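Local coordinates for protein D-mannonate dehydratase (Streptococcus suis, PDB 3BDK) that probably catalyses the dehydration of D-mannonate to 2-dehydro-3-deoxy-D-gluconate, a step in pentose and glucuronate interconversion thought to use iron(II) or manganese(II), at residues N124-F129 with H219-P224; D193-L198 with P231-G236. One frame throughout, in Å; residues are numbered along the deposited sequence.

Contact 1. Residues N124-F129 with H219-P224; sequences NFMPVF and HPDDPP. With MN (manganese (II) ion), chain D; DNO (D-mannose), chain C.
OD1 of Asn124, a residue whose CB rests 3.8 Å from the backbone O of His219, accepts from two donors, the second only weakly. The backbone N of Met126 donates to it at 2.7 Å from OD1, closing an Asx turn, and Lys93 NZ adds the weak bond. The turn lies just past strand 120-123 of a xylose isomerase-like TIM barrel; residues 219-224 follow the neighbouring strand of the sheet, 215-218, and supply His219 and Asp222 to the sugar site. A chi1 of 85° folds the Asn124 amide back over its own backbone, where OD1 meets the N two residues on, and ND2 hydrogen-bonds to OD2 of the pocket residue Asp130.

Met126 makes the largest single contribution to the interface. Its side chain lies antiparallel alongside that of Asp221, bringing Met126 CG to 3.2 Å from Asp221 OD2. The other oxygen, OD1, takes the backbone N of Ile234 and, weakly, that of Ile233. A bend at chi3 (-42°) turns Met126 CE to within 3.9 Å of Pro220 O. Asp222 N meanwhile aims almost straight at Met126 SD, 3.6 Å away with a 175° angle at the hydrogen, a weak bond.

His219 NE2 binds the manganese at 2.5 Å, beside His286, Asp330 and O2 of the bound D-mannose. The ring's rotation is steadied from its far nitrogen: ND1 donates to Pro220 O at 3.2 Å, on a lone pair in the carbonyl plane though tilted from the ring's own plane, and Pro220 CD lies over one face toward the rim. Asp222 splits its carboxylate, OD1 pairing with Arg133 in a salt bridge while OD2 comes 2.9 Å from O1 of the sugar.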
ATOM      1  N   ASN A 124      13.003  22.731  10.394  1.00 41.10           N
ATOM      2  CA  ASN A 124      14.302  22.196  10.861  1.00 40.25           C
ATOM      3  C   ASN A 124      15.250  23.231  11.459  1.00 40.00           C
ATOM      4  O   ASN A 124      14.980  24.425  11.408  1.00 40.01           O
ATOM      5  CB  ASN A 124      15.024  21.435   9.744  1.00 39.88           C
ATOM      6  CG  ASN A 124      15.830  22.338   8.844  1.00 39.19           C
ATOM      7  OD1 ASN A 124      16.671  23.103   9.303  1.00 39.73           O
ATOM      8  ND2 ASN A 124      15.590  22.244   7.545  1.00 38.26           N
ATOM      9  N   PHE A 125      16.365  22.754  12.014  1.00 39.90           N
ATOM     10  CA  PHE A 125      17.441  23.617  12.503  1.00 39.38           C
ATOM     11  C   PHE A 125      18.791  23.047  12.064  1.00 39.23           C
ATOM     12  O   PHE A 125      19.629  22.654  12.879  1.00 38.83           O
ATOM     13  CB  PHE A 125      17.366  23.789  14.021  1.00 39.56           C
ATOM     14  CG  PHE A 125      17.733  25.170  14.489  1.00 39.92           C
ATOM     15  CD1 PHE A 125      16.764  26.168  14.582  1.00 39.77           C
ATOM     16  CD2 PHE A 125      19.055  25.483  14.823  1.00 40.21           C
ATOM     17  CE1 PHE A 125      17.103  27.453  15.014  1.00 39.49           C
ATOM     18  CE2 PHE A 125      19.400  26.762  15.262  1.00 39.27           C
ATOM     19  CZ  PHE A 125      18.424  27.746  15.358  1.00 39.74           C
ATOM     20  N   MET A 126      18.981  23.024  10.750  1.00 39.02           N
ATOM     21  CA  MET A 126      20.073  22.334  10.133  1.00 39.37           C
ATOM     22  C   MET A 126      20.875  23.318   9.310  1.00 38.70           C
ATOM     23  O   MET A 126      20.412  23.811   8.280  1.00 39.34           O
ATOM     24  CB  MET A 126      19.535  21.218   9.246  1.00 39.04           C
ATOM     25  CG  MET A 126      20.439  19.993   9.141  1.00 40.08           C
ATOM     26  SD  MET A 126      19.870  18.780   7.921  1.00 41.94           S
ATOM     27  CE  MET A 126      18.095  18.788   8.238  1.00 43.83           C
ATOM     28  N   PRO A 127      22.089  23.623   9.763  1.00 37.95           N
ATOM     29  CA  PRO A 127      22.944  24.528   9.027  1.00 37.37           C
ATOM     30  C   PRO A 127      22.998  24.145   7.566  1.00 37.41           C
ATOM     31  O   PRO A 127      23.014  22.951   7.257  1.00 37.37           O
ATOM     32  CB  PRO A 127      24.304  24.291   9.660  1.00 37.36           C
ATOM     33  CG  PRO A 127      23.994  23.898  11.057  1.00 37.12           C
ATOM     34  CD  PRO A 127      22.713  23.151  11.013  1.00 37.86           C
ATOM     35  N   VAL A 128      22.979  25.158   6.696  1.00 36.93           N
ATOM     36  CA  VAL A 128      23.286  25.061   5.273  1.00 36.81           C
ATOM     37  C   VAL A 128      22.251  24.320   4.410  1.00 37.60           C
ATOM     38  O   VAL A 128      21.530  24.951   3.640  1.00 37.96           O
ATOM     39  CB  VAL A 128      24.715  24.510   5.022  1.00 36.89           C
ATOM     40  CG1 VAL A 128      25.145  24.796   3.600  1.00 36.31           C
ATOM     41  CG2 VAL A 128      25.701  25.134   5.970  1.00 36.09           C
ATOM     42  N   PHE A 129      22.191  22.995   4.527  1.00 38.14           N
ATOM     43  CA  PHE A 129      21.284  22.168   3.724  1.00 38.40           C
ATOM     44  C   PHE A 129      20.191  21.596   4.610  1.00 38.83           C
ATOM     45  O   PHE A 129      20.372  21.517   5.822  1.00 38.44           O
ATOM     46  CB  PHE A 129      22.032  20.988   3.093  1.00 38.28           C
ATOM     47  CG  PHE A 129      23.388  21.336   2.544  1.00 37.72           C
ATOM     48  CD1 PHE A 129      24.531  21.138   3.312  1.00 36.53           C
ATOM     49  CD2 PHE A 129      23.523  21.848   1.259  1.00 36.18           C
ATOM     50  CE1 PHE A 129      25.798  21.459   2.812  1.00 36.37           C
ATOM     51  CE2 PHE A 129      24.775  22.175   0.754  1.00 35.67           C
ATOM     52  CZ  PHE A 129      25.920  21.979   1.535  1.00 36.54           C
ATOM     53  N   HIS A 219      11.719  18.807  12.448  1.00 38.38           N
ATOM     54  CA  HIS A 219      12.262  17.752  11.600  1.00 39.19           C
ATOM     55  C   HIS A 219      13.719  17.464  11.944  1.00 38.76           C
ATOM     56  O   HIS A 219      14.562  18.361  11.920  1.00 39.28           O
ATOM     57  CB  HIS A 219      12.136  18.135  10.124  1.00 39.35           C
ATOM     58  CG  HIS A 219      12.249  16.973   9.188  1.00 41.46           C
ATOM     59  ND1 HIS A 219      13.462  16.483   8.750  1.00 43.57           N
ATOM     60  CD2 HIS A 219      11.300  16.202   8.604  1.00 42.12           C
ATOM     61  CE1 HIS A 219      13.255  15.462   7.938  1.00 44.19           C
ATOM     62  NE2 HIS A 219      11.953  15.270   7.833  1.00 43.73           N
ATOM     63  N   PRO A 220      14.008  16.207  12.265  1.00 38.09           N
ATOM     64  CA  PRO A 220      15.336  15.823  12.756  1.00 37.55           C
ATOM     65  C   PRO A 220      16.418  16.061  11.708  1.00 37.30           C
ATOM     66  O   PRO A 220      16.104  16.344  10.552  1.00 37.46           O
ATOM     67  CB  PRO A 220      15.184  14.324  13.023  1.00 37.67           C
ATOM     68  CG  PRO A 220      14.126  13.884  12.074  1.00 37.90           C
ATOM     69  CD  PRO A 220      13.166  15.035  11.968  1.00 38.08           C
ATOM     70  N   ASP A 221      17.677  15.947  12.117  1.00 36.81           N
ATOM     71  CA  ASP A 221      18.799  16.226  11.226  1.00 36.22           C
ATOM     72  C   ASP A 221      19.034  15.072  10.258  1.00 35.26           C
ATOM     73  O   ASP A 221      19.078  13.910  10.661  1.00 35.74           O
ATOM     74  CB  ASP A 221      20.068  16.502  12.035  1.00 36.74           C
ATOM     75  CG  ASP A 221      20.230  17.967  12.383  1.00 38.17           C
ATOM     76  OD1 ASP A 221      21.157  18.298  13.154  1.00 40.45           O
ATOM     77  OD2 ASP A 221      19.432  18.790  11.888  1.00 40.23           O
ATOM     78  N   ASP A 222      19.184  15.400   8.979  1.00 33.90           N
ATOM     79  CA  ASP A 222      19.065  14.412   7.915  1.00 33.23           C
ATOM     80  C   ASP A 222      20.181  14.569   6.887  1.00 32.28           C
ATOM     81  O   ASP A 222      20.083  15.388   5.972  1.00 32.28           O
ATOM     82  CB  ASP A 222      17.700  14.522   7.231  1.00 33.26           C
ATOM     83  CG  ASP A 222      17.604  13.671   5.981  1.00 33.70           C
ATOM     84  OD1 ASP A 222      18.466  12.786   5.794  1.00 35.05           O
ATOM     85  OD2 ASP A 222      16.665  13.885   5.185  1.00 35.48           O
ATOM     86  N   PRO A 223      21.239  13.780   7.043  1.00 31.73           N
ATOM     87  CA  PRO A 223      21.281  12.746   8.082  1.00 31.31           C
ATOM     88  C   PRO A 223      21.699  13.318   9.432  1.00 31.11           C
ATOM     89  O   PRO A 223      21.976  14.513   9.537  1.00 31.75           O
ATOM     90  CB  PRO A 223      22.352  11.784   7.565  1.00 31.32           C
ATOM     91  CG  PRO A 223      23.248  12.635   6.739  1.00 31.52           C
ATOM     92  CD  PRO A 223      22.361  13.664   6.097  1.00 30.92           C
ATOM     93  N   PRO A 224      21.742  12.467  10.453  1.00 30.55           N
ATOM     94  CA  PRO A 224      21.838  12.932  11.840  1.00 30.43           C
ATOM     95  C   PRO A 224      23.272  12.884  12.355  1.00 30.50           C
ATOM     96  O   PRO A 224      23.503  12.489  13.498  1.00 30.41           O
ATOM     97  CB  PRO A 224      20.971  11.926  12.601  1.00 30.21           C
ATOM     98  CG  PRO A 224      21.045  10.684  11.787  1.00 29.58           C
ATOM     99  CD  PRO A 224      21.121  11.134  10.356  1.00 30.29           C
TER
HETATM  100 MN    MN D 388      11.033  14.486   5.669  1.00100.95          MN
HETATM  101  C1  DNO C 387      14.063  15.977   3.070  1.00 76.00           C
HETATM  102  C2  DNO C 387      12.554  16.104   2.799  1.00 76.10           C
HETATM  103  C3  DNO C 387      12.148  17.313   1.898  1.00 76.65           C
HETATM  104  C4  DNO C 387      12.549  18.778   2.267  1.00 77.21           C
HETATM  105  C5  DNO C 387      12.520  19.231   3.758  1.00 77.64           C
HETATM  106  C6  DNO C 387      12.245  20.738   3.835  1.00 77.45           C
HETATM  107  O1  DNO C 387      14.520  14.958   3.590  1.00 74.57           O
HETATM  108  O2  DNO C 387      11.820  16.087   4.036  1.00 75.96           O
HETATM  109  O3  DNO C 387      10.731  17.300   1.750  1.00 77.21           O
HETATM  110  O4  DNO C 387      13.811  19.091   1.664  1.00 76.63           O
HETATM  111  O5  DNO C 387      11.527  18.557   4.548  1.00 77.91           O
HETATM  112  O6  DNO C 387      13.483  21.441   3.969  1.00 76.74           O

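Contact 2. Residues D193-L198 with P231-G236; sequences DLWANL and PRIITG
This is an apolar seam on the helix side of a beta-alpha-beta unit in the TIM barrel, where Leu194, Trp195 and Leu198 of helix 191-210 close round Ile233 and Ile234 of the loop that follows strand 215-218. Ile233 does most of the touching. With chi1 at 55° its CG1 branch is tucked against its own backbone on both sides, and from there the chain runs on extended to carry CD1 in among the helix residues. There CD1 sits over the face of the indole of Trp195, 3.8 Å from the centroid of the five-membered ring and 18° off its normal, a CH-pi contact. The second branch, CG2, comes over a ring face near the nitrogen, at 3.4 Å from Trp195 NE1. The indole and the isoleucine point oppositely and overlap side by side; CB and both branches all meet ring atoms.

Leu194 meets Ile233 from another side, its CD2 crossing at 4.0 Å from Ile233 CG1. The backbone takes part as well: Leu194 O, which accepts the helical bond from Leu198 N, is 3.7 Å from Ile233 CD1. Farther along, Leu198 CD2 lies 4.3 Å from Ile234 CD1, the same methyl that approaches Trp195 CH2 at 4.0 Å.

The CB of Arg232 points away from the helix, and its guanidinium NH2 donates to Pro231 O at 3.1 Å, the acceptor lying in the guanidinium plane. Beyond the seam, Arg242 of helix 237-245 makes a cation-pi contact with Trp195, and Ile218 of strand 215-218 touches both Leu198 and Ile234. An inverse gamma turn centred on Ile234 and the N-cap Gly236 lead the chain into helix 237-245, the strand-to-helix step that repeats round a TIM barrel.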
ATOM      1  N   ASP A 193      27.032  26.462  20.455  1.00 37.02           N
ATOM      2  CA  ASP A 193      26.596  27.721  19.869  1.00 37.62           C
ATOM      3  C   ASP A 193      25.231  27.552  19.208  1.00 37.95           C
ATOM      4  O   ASP A 193      24.339  28.417  19.362  1.00 37.86           O
ATOM      5  CB  ASP A 193      27.590  28.225  18.824  1.00 37.36           C
ATOM      6  CG  ASP A 193      28.892  28.646  19.426  1.00 38.35           C
ATOM      7  OD1 ASP A 193      29.862  28.860  18.669  1.00 39.55           O
ATOM      8  OD2 ASP A 193      28.946  28.774  20.660  1.00 39.91           O
ATOM      9  N   LEU A 194      25.086  26.441  18.466  1.00 37.73           N
ATOM     10  CA  LEU A 194      23.872  26.152  17.706  1.00 37.16           C
ATOM     11  C   LEU A 194      22.754  25.740  18.643  1.00 37.35           C
ATOM     12  O   LEU A 194      21.591  26.011  18.370  1.00 37.49           O
ATOM     13  CB  LEU A 194      24.116  25.068  16.661  1.00 37.08           C
ATOM     14  CG  LEU A 194      23.068  24.938  15.554  1.00 35.92           C
ATOM     15  CD1 LEU A 194      23.112  26.155  14.632  1.00 36.44           C
ATOM     16  CD2 LEU A 194      23.283  23.688  14.769  1.00 33.78           C
ATOM     17  N   TRP A 195      23.093  25.086  19.745  1.00 37.53           N
ATOM     18  CA  TRP A 195      22.095  24.863  20.788  1.00 38.42           C
ATOM     19  C   TRP A 195      21.574  26.210  21.277  1.00 38.68           C
ATOM     20  O   TRP A 195      20.375  26.441  21.280  1.00 39.23           O
ATOM     21  CB  TRP A 195      22.640  24.012  21.945  1.00 38.22           C
ATOM     22  CG  TRP A 195      22.560  22.522  21.692  1.00 38.70           C
ATOM     23  CD1 TRP A 195      23.605  21.670  21.510  1.00 38.67           C
ATOM     24  CD2 TRP A 195      21.367  21.716  21.596  1.00 38.47           C
ATOM     25  NE1 TRP A 195      23.144  20.392  21.316  1.00 39.23           N
ATOM     26  CE2 TRP A 195      21.776  20.395  21.355  1.00 38.35           C
ATOM     27  CE3 TRP A 195      19.995  21.988  21.689  1.00 38.68           C
ATOM     28  CZ2 TRP A 195      20.868  19.346  21.207  1.00 39.22           C
ATOM     29  CZ3 TRP A 195      19.088  20.941  21.541  1.00 38.16           C
ATOM     30  CH2 TRP A 195      19.525  19.643  21.303  1.00 38.50           C
ATOM     31  N   ALA A 196      22.495  27.110  21.617  1.00 39.22           N
ATOM     32  CA  ALA A 196      22.171  28.473  22.052  1.00 39.58           C
ATOM     33  C   ALA A 196      21.345  29.262  21.039  1.00 39.66           C
ATOM     34  O   ALA A 196      20.423  29.977  21.410  1.00 39.81           O
ATOM     35  CB  ALA A 196      23.445  29.236  22.394  1.00 39.37           C
ATOM     36  N   ASN A 197      21.682  29.148  19.764  1.00 39.66           N
ATOM     37  CA  ASN A 197      20.929  29.846  18.759  1.00 39.89           C
ATOM     38  C   ASN A 197      19.494  29.336  18.704  1.00 40.79           C
ATOM     39  O   ASN A 197      18.556  30.126  18.502  1.00 41.40           O
ATOM     40  CB  ASN A 197      21.637  29.747  17.419  1.00 39.76           C
ATOM     41  CG  ASN A 197      23.003  30.417  17.443  1.00 39.65           C
ATOM     42  OD1 ASN A 197      23.347  31.104  18.400  1.00 40.01           O
ATOM     43  ND2 ASN A 197      23.781  30.222  16.393  1.00 40.17           N
ATOM     44  N   LEU A 198      19.327  28.033  18.936  1.00 41.00           N
ATOM     45  CA  LEU A 198      18.032  27.381  18.888  1.00 41.30           C
ATOM     46  C   LEU A 198      17.219  27.731  20.103  1.00 41.94           C
ATOM     47  O   LEU A 198      16.031  28.025  19.995  1.00 42.03           O
ATOM     48  CB  LEU A 198      18.178  25.854  18.809  1.00 41.47           C
ATOM     49  CG  LEU A 198      16.904  24.986  18.907  1.00 40.90           C
ATOM     50  CD1 LEU A 198      15.929  25.245  17.755  1.00 38.88           C
ATOM     51  CD2 LEU A 198      17.258  23.512  18.971  1.00 40.74           C
ATOM     52  N   PRO A 231      28.153  21.480  11.735  1.00 30.81           N
ATOM     53  CA  PRO A 231      27.584  20.891  12.940  1.00 30.64           C
ATOM     54  C   PRO A 231      26.107  20.454  12.777  1.00 30.53           C
ATOM     55  O   PRO A 231      25.381  21.035  11.956  1.00 30.50           O
ATOM     56  CB  PRO A 231      27.721  22.030  13.951  1.00 30.43           C
ATOM     57  CG  PRO A 231      27.495  23.225  13.148  1.00 30.78           C
ATOM     58  CD  PRO A 231      28.112  22.953  11.794  1.00 30.86           C
ATOM     59  N   ARG A 232      25.691  19.424  13.527  1.00 29.57           N
ATOM     60  CA  ARG A 232      24.303  18.978  13.568  1.00 28.89           C
ATOM     61  C   ARG A 232      23.980  18.632  14.991  1.00 28.84           C
ATOM     62  O   ARG A 232      24.811  18.046  15.677  1.00 28.67           O
ATOM     63  CB  ARG A 232      24.085  17.737  12.715  1.00 29.16           C
ATOM     64  CG  ARG A 232      23.680  17.995  11.274  1.00 29.19           C
ATOM     65  CD  ARG A 232      24.873  18.317  10.361  1.00 29.84           C
ATOM     66  NE  ARG A 232      24.422  18.496   8.982  1.00 30.65           N
ATOM     67  CZ  ARG A 232      24.169  19.670   8.394  1.00 32.21           C
ATOM     68  NH1 ARG A 232      23.747  19.700   7.128  1.00 34.15           N
ATOM     69  NH2 ARG A 232      24.341  20.818   9.041  1.00 30.77           N
ATOM     70  N   ILE A 233      22.780  18.985  15.452  1.00 28.62           N
ATOM     71  CA  ILE A 233      22.421  18.724  16.842  1.00 28.15           C
ATOM     72  C   ILE A 233      21.161  17.877  17.034  1.00 29.09           C
ATOM     73  O   ILE A 233      20.993  17.211  18.074  1.00 29.93           O
ATOM     74  CB  ILE A 233      22.372  20.023  17.715  1.00 28.26           C
ATOM     75  CG1 ILE A 233      21.422  21.080  17.115  1.00 27.73           C
ATOM     76  CG2 ILE A 233      23.782  20.566  17.952  1.00 25.93           C
ATOM     77  CD1 ILE A 233      21.227  22.303  18.005  1.00 27.55           C
ATOM     78  N   ILE A 234      20.275  17.877  16.054  1.00 28.84           N
ATOM     79  CA  ILE A 234      19.073  17.090  16.207  1.00 29.27           C
ATOM     80  C   ILE A 234      19.337  15.737  15.586  1.00 29.41           C
ATOM     81  O   ILE A 234      18.953  15.451  14.455  1.00 30.25           O
ATOM     82  CB  ILE A 234      17.804  17.825  15.691  1.00 29.46           C
ATOM     83  CG1 ILE A 234      17.858  19.304  16.109  1.00 30.27           C
ATOM     84  CG2 ILE A 234      16.562  17.217  16.301  1.00 27.80           C
ATOM     85  CD1 ILE A 234      17.940  19.523  17.653  1.00 29.60           C
ATOM     86  N   THR A 235      20.001  14.903  16.366  1.00 29.43           N
ATOM     87  CA  THR A 235      20.682  13.742  15.834  1.00 29.22           C
ATOM     88  C   THR A 235      20.349  12.411  16.549  1.00 29.71           C
ATOM     89  O   THR A 235      20.654  11.351  16.011  1.00 29.74           O
ATOM     90  CB  THR A 235      22.249  14.000  15.814  1.00 29.43           C
ATOM     91  OG1 THR A 235      22.729  14.230  17.140  1.00 28.51           O
ATOM     92  CG2 THR A 235      22.627  15.202  14.948  1.00 25.74           C
ATOM     93  N   GLY A 236      19.724  12.466  17.738  1.00 29.83           N
ATOM     94  CA  GLY A 236      19.447  11.266  18.547  1.00 30.34           C
ATOM     95  C   GLY A 236      18.716  11.462  19.881  1.00 31.91           C
ATOM     96  O   GLY A 236      18.241  12.559  20.203  1.00 31.54           O
TER

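The centres of contacts 1 and 2 are 9 Å apart, and their segments alternate along the chain: 124-129, 193-198, 219-224, then 231-236. Segments 219-224 and 231-236 belong to one long loop between strand 215-218 and helix 237-245; contact 1 involves its start, at the metal and sugar site, and contact 2 packs its end on helix 191-210. The two also touch directly. Asp221 N lies 2.7 Å from Ile234 O, a probable hydrogen bond, and Arg232 NH2 reaches Pro127 O. Phe125 of contact 1 also packs on Leu194 and Leu198 of contact 2, joining loop 124-129 to the barrel's outer helical layer.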